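Side-chain contacts in N-acetylneuraminate epimerase (PDB 2UVK), which speeds the conversion of alpha-N-acetylneuraminate to its beta-anomer as a periplasmic, homodimeric Kelch beta-propeller: residues 50-55 / 87-92; 99-104 / 171-176; 121-126 / 178-183. All blocks are in the same frame, centred on the assembly; numbering follows the deposited sequence. Where two conformers were deposited one is given.

In the fold
The three contacts follow three consecutive four-stranded antiparallel sheets of the propeller. Contact 1 joins the loop after strand 46-47, at the end of the first sheet, to strand 88-92 of the second. Contact 2, with its centre about 12 Å from that of contact 1, joins the chain following strand 97-100, next to 88-92, to strand 169-174 of the third sheet. Contact 3, about 9 Å from contact 2 centre to centre, stays in that third sheet and spans strand 169-174 from 120-125 to 179-185. Along the chain contact 1 closes first, whereas contacts 2 and 3 interleave. Segments of both latter contacts touch the second subunit, placing this part at the dimer interface.

Contact 1. Residues 50-55 / 87-92; sequences AFPGGP and DVHKYN
F51 sets its edge against the face of H89 where the loop between the first two blades of this Kelch beta-propeller meets strand 88-92 of the second blade. The ring centroids are 4.6 Å apart and the planes are inclined at 52°, a tilted edge-to-face pair. The touching atoms are at the far corner of the phenyl: F51 CZ stands 3.5 Å from H89 ND1, over the rim of the imidazole, and F51 CE1 reaches H89 CB at 3.6 Å. P52 slides past in the opposite direction, with P52 CG 3.6 Å from H89 CD2. G53 CA completes the loop's hold on the imidazole, 3.9 Å from H89 NE2. With no side chain at G53, the backbone itself comes up to the imidazole. F51 reaches the strand because its CG is anti to the backbone N (chi1 -173°). Should an alanine stand in place of H89, the F51 edge would probably lose the face it rests on and a gap would open beneath P52 and G53.

Further out, W98 on the neighbouring strand 97-100 touches F51, P52 and H89, meeting F51 edge-to-face, while K100 of the same strand also packs on H89. R56 ties the loop to the start of the strand segment, since its NE bonds to G53 O and its NH2 forms a salt bridge with D87 OD2. The phenyl is flanked within its own loop as well: G54 O lies in the plane of the F51 ring at its edge, 3.2 Å from F51 CD2.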
loop_
_atom_site.group_PDB
_atom_site.type_symbol
_atom_site.label_atom_id
_atom_site.label_comp_id
_atom_site.label_asym_id
_atom_site.label_seq_id
_atom_site.Cartn_x
_atom_site.Cartn_y
_atom_site.Cartn_z
ATOM N N ALA B 50 22.485 19.175 -8.739
ATOM C CA ALA B 50 21.023 19.183 -8.680
ATOM C C ALA B 50 20.450 17.784 -8.519
ATOM O O ALA B 50 20.947 16.804 -9.043
ATOM C CB ALA B 50 20.448 19.838 -9.935
ATOM N N PHE B 51 19.350 17.714 -7.779
ATOM C CA PHE B 51 18.601 16.472 -7.638
ATOM C C PHE B 51 17.989 16.094 -8.982
ATOM O O PHE B 51 17.287 16.908 -9.565
ATOM C CB PHE B 51 17.520 16.674 -6.572
ATOM C CG PHE B 51 16.777 15.422 -6.208
ATOM C CD1 PHE B 51 17.375 14.427 -5.466
ATOM C CD2 PHE B 51 15.457 15.237 -6.616
ATOM C CE1 PHE B 51 16.666 13.275 -5.136
ATOM C CE2 PHE B 51 14.774 14.099 -6.276
ATOM C CZ PHE B 51 15.368 13.138 -5.541
ATOM N N PRO B 52 18.256 14.876 -9.475
ATOM C CA PRO B 52 17.789 14.489 -10.786
ATOM C C PRO B 52 16.345 13.991 -10.870
ATOM O O PRO B 52 15.861 13.715 -11.971
ATOM C CB PRO B 52 18.740 13.346 -11.139
ATOM C CG PRO B 52 19.049 12.731 -9.905
ATOM C CD PRO B 52 19.122 13.826 -8.915
ATOM N N GLY B 53 15.673 13.846 -9.730
ATOM C CA GLY B 53 14.293 13.301 -9.728
ATOM C C GLY B 53 13.170 14.326 -9.738
ATOM O O GLY B 53 11.977 13.985 -9.482
ATOM N N GLY B 54 13.507 15.578 -10.041
ATOM C CA GLY B 54 12.576 16.670 -9.998
ATOM C C GLY B 54 12.301 17.185 -8.605
ATOM O O GLY B 54 12.723 16.560 -7.624
ATOM N N PRO B 55 11.604 18.326 -8.488
ATOM C CA PRO B 55 11.256 18.865 -7.179
ATOM C C PRO B 55 10.445 17.884 -6.352
ATOM O O PRO B 55 9.640 17.153 -6.905
ATOM C CB PRO B 55 10.409 20.077 -7.517
ATOM C CG PRO B 55 10.916 20.498 -8.918
ATOM C CD PRO B 55 11.154 19.215 -9.583
ATOM N N ASP B 87 10.570 6.206 -4.624
ATOM C CA ASP B 87 11.933 5.941 -5.088
ATOM C C ASP B 87 13.020 6.341 -4.095
ATOM O O ASP B 87 12.752 6.948 -3.047
ATOM C CB ASP B 87 12.178 6.607 -6.454
ATOM C CG ASP B 87 11.984 8.110 -6.434
ATOM O OD1 ASP B 87 11.718 8.694 -5.343
ATOM O OD2 ASP B 87 12.064 8.735 -7.528
ATOM N N VAL B 88 14.246 5.924 -4.424
ATOM C CA VAL B 88 15.424 6.262 -3.629
ATOM C C VAL B 88 16.518 6.780 -4.569
ATOM O O VAL B 88 16.790 6.178 -5.616
ATOM C CB VAL B 88 15.946 5.023 -2.878
ATOM C CG1 VAL B 88 17.109 5.394 -1.923
ATOM C CG2 VAL B 88 14.819 4.305 -2.138
ATOM N N HIS B 89 17.086 7.916 -4.191
ATOM C CA HIS B 89 18.266 8.464 -4.857
ATOM C C HIS B 89 19.423 8.458 -3.885
ATOM O O HIS B 89 19.239 8.598 -2.691
ATOM C CB HIS B 89 17.981 9.877 -5.336
ATOM C CG HIS B 89 17.111 9.941 -6.555
ATOM N ND1 HIS B 89 15.747 9.763 -6.512
ATOM C CD2 HIS B 89 17.411 10.200 -7.854
ATOM C CE1 HIS B 89 15.244 9.902 -7.731
ATOM N NE2 HIS B 89 16.236 10.172 -8.564
ATOM N N LYS B 90 20.635 8.287 -4.422
ATOM C CA LYS B 90 21.852 8.310 -3.611
ATOM C C LYS B 90 22.771 9.410 -4.085
ATOM O O LYS B 90 23.049 9.508 -5.278
ATOM C CB LYS B 90 22.570 6.971 -3.729
ATOM C CG LYS B 90 23.893 6.891 -2.986
ATOM C CD LYS B 90 24.460 5.484 -3.005
ATOM C CE LYS B 90 24.925 5.066 -4.387
ATOM N NZ LYS B 90 26.190 5.731 -4.810
ATOM N N TYR B 91 23.238 10.221 -3.151
ATOM C CA TYR B 91 24.227 11.272 -3.443
ATOM C C TYR B 91 25.548 10.899 -2.802
ATOM O O TYR B 91 25.615 10.609 -1.609
ATOM C CB TYR B 91 23.763 12.602 -2.889
ATOM C CG TYR B 91 24.782 13.716 -2.978
ATOM C CD1 TYR B 91 25.028 14.377 -4.176
ATOM C CD2 TYR B 91 25.502 14.107 -1.851
ATOM C CE1 TYR B 91 25.942 15.411 -4.248
ATOM C CE2 TYR B 91 26.446 15.144 -1.935
ATOM C CZ TYR B 91 26.638 15.781 -3.123
ATOM O OH TYR B 91 27.564 16.785 -3.214
ATOM N N ASN B 92 26.590 10.900 -3.632
ATOM C CA ASN B 92 27.967 10.634 -3.180
ATOM C C ASN B 92 28.696 11.969 -2.991
ATOM O O ASN B 92 28.947 12.689 -3.950
ATOM C CB ASN B 92 28.667 9.722 -4.194
ATOM C CG ASN B 92 30.105 9.391 -3.808
ATOM O OD1 ASN B 92 30.627 9.905 -2.831
ATOM N ND2 ASN B 92 30.728 8.499 -4.568
#

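Contact 2. Residues 99-104 / 171-176; sequences VKLMSH and LSFDPS
F173 points the edge of its ring at two side chains of 99-104, L101 and S103, and both come in near the plane of the phenyl. L101 crosses the aromatic side chain at about a right angle, putting L101 CD1 3.6 Å from F173 CZ at the tip of the ring. Next along the rim, S103 OG is 3.8 Å from F173 CE1. The ring extends this far because F173 CG is anti to the backbone N (chi1 166°), carrying CZ out from strand 169-174.

The hydroxyl of S103 is hydrogen-bonded to Q178 O, and weakly to W180 NE1; toward F173 no hydrogen bond forms. F173 also meets two aromatic rings, F71 of the second sheet edge-to-face and W180 of the third at about 45°. At the strand end, D174 OD1 accepts from S176 N (3.1 Å), met from above the carboxylate plane, in an Asx turn that leads the chain toward strand 179-185. Buried apolar side chains wedged between successive four-stranded sheets are the way neighbouring blades of a beta-propeller pack.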
loop_
_atom_site.group_PDB
_atom_site.type_symbol
_atom_site.label_atom_id
_atom_site.label_comp_id
_atom_site.label_asym_id
_atom_site.label_seq_id
_atom_site.Cartn_x
_atom_site.Cartn_y
_atom_site.Cartn_z
ATOM N N VAL B 99 22.745 9.344 -8.155
ATOM C CA VAL B 99 22.171 8.280 -8.968
ATOM C C VAL B 99 20.820 7.885 -8.391
ATOM O O VAL B 99 20.612 7.929 -7.194
ATOM C CB VAL B 99 23.098 7.054 -9.090
ATOM C CG1 VAL B 99 23.309 6.354 -7.759
ATOM C CG2 VAL B 99 22.591 6.099 -10.177
ATOM N N LYS B 100 19.905 7.515 -9.266
ATOM C CA LYS B 100 18.645 6.903 -8.830
ATOM C C LYS B 100 18.921 5.429 -8.654
ATOM O O LYS B 100 19.606 4.810 -9.478
ATOM C CB LYS B 100 17.571 7.109 -9.879
ATOM C CG LYS B 100 16.229 6.493 -9.479
ATOM C CD LYS B 100 15.121 6.789 -10.476
ATOM C CE LYS B 100 13.882 6.070 -10.034
ATOM N NZ LYS B 100 12.764 6.130 -11.028
ATOM N N LEU B 101 18.445 4.850 -7.564
ATOM C CA LEU B 101 18.662 3.436 -7.308
ATOM C C LEU B 101 17.540 2.632 -7.958
ATOM O O LEU B 101 16.389 3.116 -8.075
ATOM C CB LEU B 101 18.752 3.143 -5.801
ATOM C CG LEU B 101 19.795 3.940 -5.013
ATOM C CD1 LEU B 101 19.811 3.496 -3.556
ATOM C CD2 LEU B 101 21.192 3.806 -5.636
HETATM N N MSE B 102 17.870 1.424 -8.406
HETATM C CA MSE B 102 16.837 0.495 -8.851
HETATM C C MSE B 102 16.324 -0.147 -7.587
HETATM O O MSE B 102 16.897 -1.104 -7.083
HETATM C CB MSE B 102 17.413 -0.532 -9.827
HETATM C CG MSE B 102 16.347 -1.485 -10.360
HETATM SE SE MSE B 102 17.023 -2.570 -11.823
HETATM C CE MSE B 102 16.733 -1.344 -13.330
ATOM N N SER B 103 15.248 0.426 -7.045
ATOM C CA SER B 103 14.754 0.069 -5.735
ATOM C C SER B 103 13.300 0.503 -5.656
ATOM O O SER B 103 13.007 1.652 -5.947
ATOM C CB SER B 103 15.556 0.825 -4.697
ATOM O OG SER B 103 15.184 0.484 -3.391
ATOM N N HIS B 104 12.425 -0.391 -5.222
ATOM C CA HIS B 104 10.977 -0.111 -5.233
ATOM C C HIS B 104 10.368 -0.273 -3.850
ATOM O O HIS B 104 10.119 -1.399 -3.408
ATOM C CB HIS B 104 10.313 -1.065 -6.218
ATOM C CG HIS B 104 10.739 -0.810 -7.629
ATOM N ND1 HIS B 104 11.683 -1.565 -8.296
ATOM C CD2 HIS B 104 10.370 0.177 -8.478
ATOM C CE1 HIS B 104 11.851 -1.060 -9.506
ATOM N NE2 HIS B 104 11.095 0.011 -9.629
ATOM N N LEU B 171 9.211 -0.113 7.456
ATOM C CA LEU B 171 9.982 -0.649 6.343
ATOM C C LEU B 171 11.455 -0.396 6.626
ATOM O O LEU B 171 11.799 0.615 7.236
ATOM C CB LEU B 171 9.594 0.083 5.044
ATOM C CG LEU B 171 8.089 0.243 4.721
ATOM C CD1 LEU B 171 7.947 1.082 3.419
ATOM C CD2 LEU B 171 7.388 -1.075 4.625
ATOM N N SER B 172 12.327 -1.295 6.186
ATOM C CA SER B 172 13.761 -1.017 6.273
ATOM C C SER B 172 14.421 -1.167 4.904
ATOM O O SER B 172 14.180 -2.134 4.176
ATOM C CB SER B 172 14.453 -1.898 7.332
ATOM O OG SER B 172 14.419 -3.273 6.997
ATOM N N PHE B 173 15.222 -0.163 4.574
ATOM C CA PHE B 173 16.009 -0.118 3.348
ATOM C C PHE B 173 17.468 -0.379 3.726
ATOM O O PHE B 173 18.019 0.324 4.572
ATOM C CB PHE B 173 15.869 1.264 2.704
ATOM C CG PHE B 173 16.877 1.550 1.623
ATOM C CD1 PHE B 173 16.677 1.129 0.330
ATOM C CD2 PHE B 173 18.037 2.278 1.912
ATOM C CE1 PHE B 173 17.608 1.411 -0.681
ATOM C CE2 PHE B 173 18.939 2.553 0.904
ATOM C CZ PHE B 173 18.725 2.113 -0.374
ATOM N N ASP B 174 18.077 -1.366 3.071
ATOM C CA ASP B 174 19.488 -1.722 3.328
ATOM C C ASP B 174 20.335 -1.159 2.196
ATOM O O ASP B 174 20.214 -1.609 1.065
ATOM C CB ASP B 174 19.636 -3.240 3.419
ATOM C CG ASP B 174 21.066 -3.676 3.791
ATOM O OD1 ASP B 174 21.959 -2.819 3.771
ATOM O OD2 ASP B 174 21.266 -4.865 4.107
ATOM N N PRO B 175 21.204 -0.161 2.480
ATOM C CA PRO B 175 21.984 0.451 1.398
ATOM C C PRO B 175 22.885 -0.528 0.615
ATOM O O PRO B 175 23.180 -0.293 -0.545
ATOM C CB PRO B 175 22.832 1.501 2.119
ATOM C CG PRO B 175 22.182 1.720 3.417
ATOM C CD PRO B 175 21.483 0.456 3.784
ATOM N N SER B 176 23.291 -1.608 1.256
ATOM C CA SER B 176 24.177 -2.577 0.630
ATOM C C SER B 176 23.486 -3.375 -0.472
ATOM O O SER B 176 24.089 -3.659 -1.507
ATOM C CB SER B 176 24.738 -3.506 1.698
ATOM O OG SER B 176 25.475 -2.750 2.657
#

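Contact 3. Residues 121-126 / 178-183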
loop_
_atom_site.group_PDB
_atom_site.type_symbol
_atom_site.label_atom_id
_atom_site.label_comp_id
_atom_site.label_asym_id
_atom_site.label_seq_id
_atom_site.Cartn_x
_atom_site.Cartn_y
_atom_site.Cartn_z
ATOM N N ALA B 121 18.032 2.317 6.739
ATOM C CA ALA B 121 17.058 3.400 6.812
ATOM C C ALA B 121 15.689 2.811 7.058
ATOM O O ALA B 121 15.227 1.971 6.307
ATOM C CB ALA B 121 17.062 4.196 5.525
ATOM N N TYR B 122 15.053 3.259 8.128
ATOM C CA TYR B 122 13.738 2.789 8.521
ATOM C C TYR B 122 12.730 3.881 8.197
ATOM O O TYR B 122 12.962 5.059 8.481
ATOM C CB TYR B 122 13.710 2.519 10.021
ATOM C CG TYR B 122 14.350 1.209 10.420
ATOM C CD1 TYR B 122 13.581 0.106 10.752
ATOM C CD2 TYR B 122 15.720 1.080 10.462
ATOM C CE1 TYR B 122 14.168 -1.109 11.139
ATOM C CE2 TYR B 122 16.307 -0.115 10.809
ATOM C CZ TYR B 122 15.524 -1.211 11.127
ATOM O OH TYR B 122 16.145 -2.405 11.529
ATOM N N VAL B 123 11.601 3.448 7.632
ATOM C CA VAL B 123 10.541 4.350 7.125
ATOM C C VAL B 123 9.188 3.909 7.675
ATOM O O VAL B 123 8.868 2.724 7.681
ATOM C CB VAL B 123 10.489 4.303 5.583
ATOM C CG1 VAL B 123 9.308 5.125 5.059
ATOM C CG2 VAL B 123 11.819 4.791 4.978
ATOM N N THR B 124 8.411 4.863 8.167
ATOM C CA THR B 124 7.003 4.587 8.488
ATOM C C THR B 124 6.209 5.850 8.250
ATOM O O THR B 124 6.787 6.927 8.065
ATOM C CB THR B 124 6.816 4.039 9.923
ATOM O OG1 THR B 124 5.480 3.552 10.066
ATOM C CG2 THR B 124 7.164 5.056 10.969
ATOM N N GLY B 125 4.888 5.694 8.223
ATOM C CA GLY B 125 4.007 6.832 7.980
ATOM C C GLY B 125 3.870 7.189 6.516
ATOM O O GLY B 125 4.487 6.594 5.638
ATOM N N GLY B 126 3.049 8.192 6.287
ATOM C CA GLY B 126 2.809 8.703 4.956
ATOM C C GLY B 126 1.418 8.427 4.445
ATOM O O GLY B 126 0.718 7.496 4.896
ATOM N N GLN B 178 20.181 -2.445 -1.529
ATOM C CA GLN B 178 19.162 -1.502 -2.061
ATOM C C GLN B 178 17.738 -2.048 -2.045
ATOM O O GLN B 178 16.867 -1.528 -2.769
ATOM C CB GLN B 178 19.518 -0.995 -3.458
ATOM C CG GLN B 178 20.963 -0.535 -3.506
ATOM C CD GLN B 178 21.433 -0.040 -4.859
ATOM O OE1 GLN B 178 20.701 -0.050 -5.829
ATOM N NE2 GLN B 178 22.709 0.389 -4.921
ATOM N N GLN B 179 17.512 -3.061 -1.209
ATOM C CA GLN B 179 16.229 -3.729 -1.108
ATOM C C GLN B 179 15.477 -3.279 0.121
ATOM O O GLN B 179 16.070 -2.843 1.121
ATOM C CB GLN B 179 16.403 -5.246 -1.043
ATOM C CG GLN B 179 17.173 -5.847 -2.184
ATOM C CD GLN B 179 16.586 -5.492 -3.523
ATOM O OE1 GLN B 179 15.469 -5.909 -3.850
ATOM N NE2 GLN B 179 17.314 -4.696 -4.307
ATOM N N TRP B 180 14.146 -3.435 0.031
ATOM C CA TRP B 180 13.193 -3.071 1.093
ATOM C C TRP B 180 12.663 -4.299 1.795
ATOM O O TRP B 180 12.302 -5.272 1.152
ATOM C CB TRP B 180 12.001 -2.302 0.496
ATOM C CG TRP B 180 12.406 -0.968 0.024
ATOM C CD1 TRP B 180 12.886 -0.634 -1.211
ATOM C CD2 TRP B 180 12.376 0.240 0.781
ATOM N NE1 TRP B 180 13.180 0.695 -1.254
ATOM C CE2 TRP B 180 12.908 1.261 -0.036
ATOM C CE3 TRP B 180 12.048 0.542 2.112
ATOM C CZ2 TRP B 180 13.029 2.587 0.404
ATOM C CZ3 TRP B 180 12.156 1.854 2.549
ATOM C CH2 TRP B 180 12.658 2.867 1.701
ATOM N N SER B 181 12.610 -4.235 3.118
ATOM C CA SER B 181 12.117 -5.344 3.928
ATOM C C SER B 181 11.010 -4.910 4.874
ATOM O O SER B 181 10.956 -3.762 5.311
ATOM C CB SER B 181 13.271 -5.941 4.757
ATOM O OG SER B 181 14.262 -6.503 3.919
ATOM N N TYR B 182 10.146 -5.862 5.209
ATOM C CA TYR B 182 9.220 -5.683 6.308
ATOM C C TYR B 182 10.006 -5.662 7.629
ATOM O O TYR B 182 10.764 -6.611 7.917
ATOM C CB TYR B 182 8.226 -6.823 6.330
ATOM C CG TYR B 182 7.287 -6.806 7.521
ATOM C CD1 TYR B 182 6.040 -6.203 7.441
ATOM C CD2 TYR B 182 7.649 -7.399 8.739
ATOM C CE1 TYR B 182 5.174 -6.181 8.536
ATOM C CE2 TYR B 182 6.799 -7.369 9.831
ATOM C CZ TYR B 182 5.558 -6.772 9.725
ATOM O OH TYR B 182 4.681 -6.761 10.809
ATOM N N ALA B 183 9.829 -4.611 8.420
ATOM C CA ALA B 183 10.504 -4.452 9.716
ATOM C C ALA B 183 9.555 -4.458 10.911
ATOM O O ALA B 183 9.998 -4.548 12.059
ATOM C CB ALA B 183 11.340 -3.203 9.704
#
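W180 presents the outer edge of its six-membered ring to V123, across the sheet from one strand to the next but one. V123 CG2 lies in the plane of the indole, 3.8 Å from W180 CZ3 and 3.9 Å from W180 CH2, so the methyl rests between two ring atoms and not over a face. With CG1 anti to the backbone N (chi1 174°), the valine holds CG2 opposite its own carbonyl carbon, where the indole finds it.

A183 makes the second touch, on the other surface of the sheet: A183 CB is 3.8 Å from Y122 CE1 and 4.1 Å from Y122 CD1, approaching the phenol ring obliquely, and Y122 in turn meets the ring of F115 of strand 112-117 at about 15°. Strand 169-174 runs between the partners: its L171 packs on W180 and pairs through the backbone with V123, while its S172 touches both Y122 and A183.

The flanking backbone and side chains of the outer strand face the second subunit, where Q179 OE1 bonds K159 NZ and Y182 N bonds D163 OD1 of that chain. Strands 120-125 and 179-185 are the second and fourth of one four-stranded antiparallel blade of the Kelch beta-propeller, with 169-174 between them and the outermost strand here in the homodimer interface.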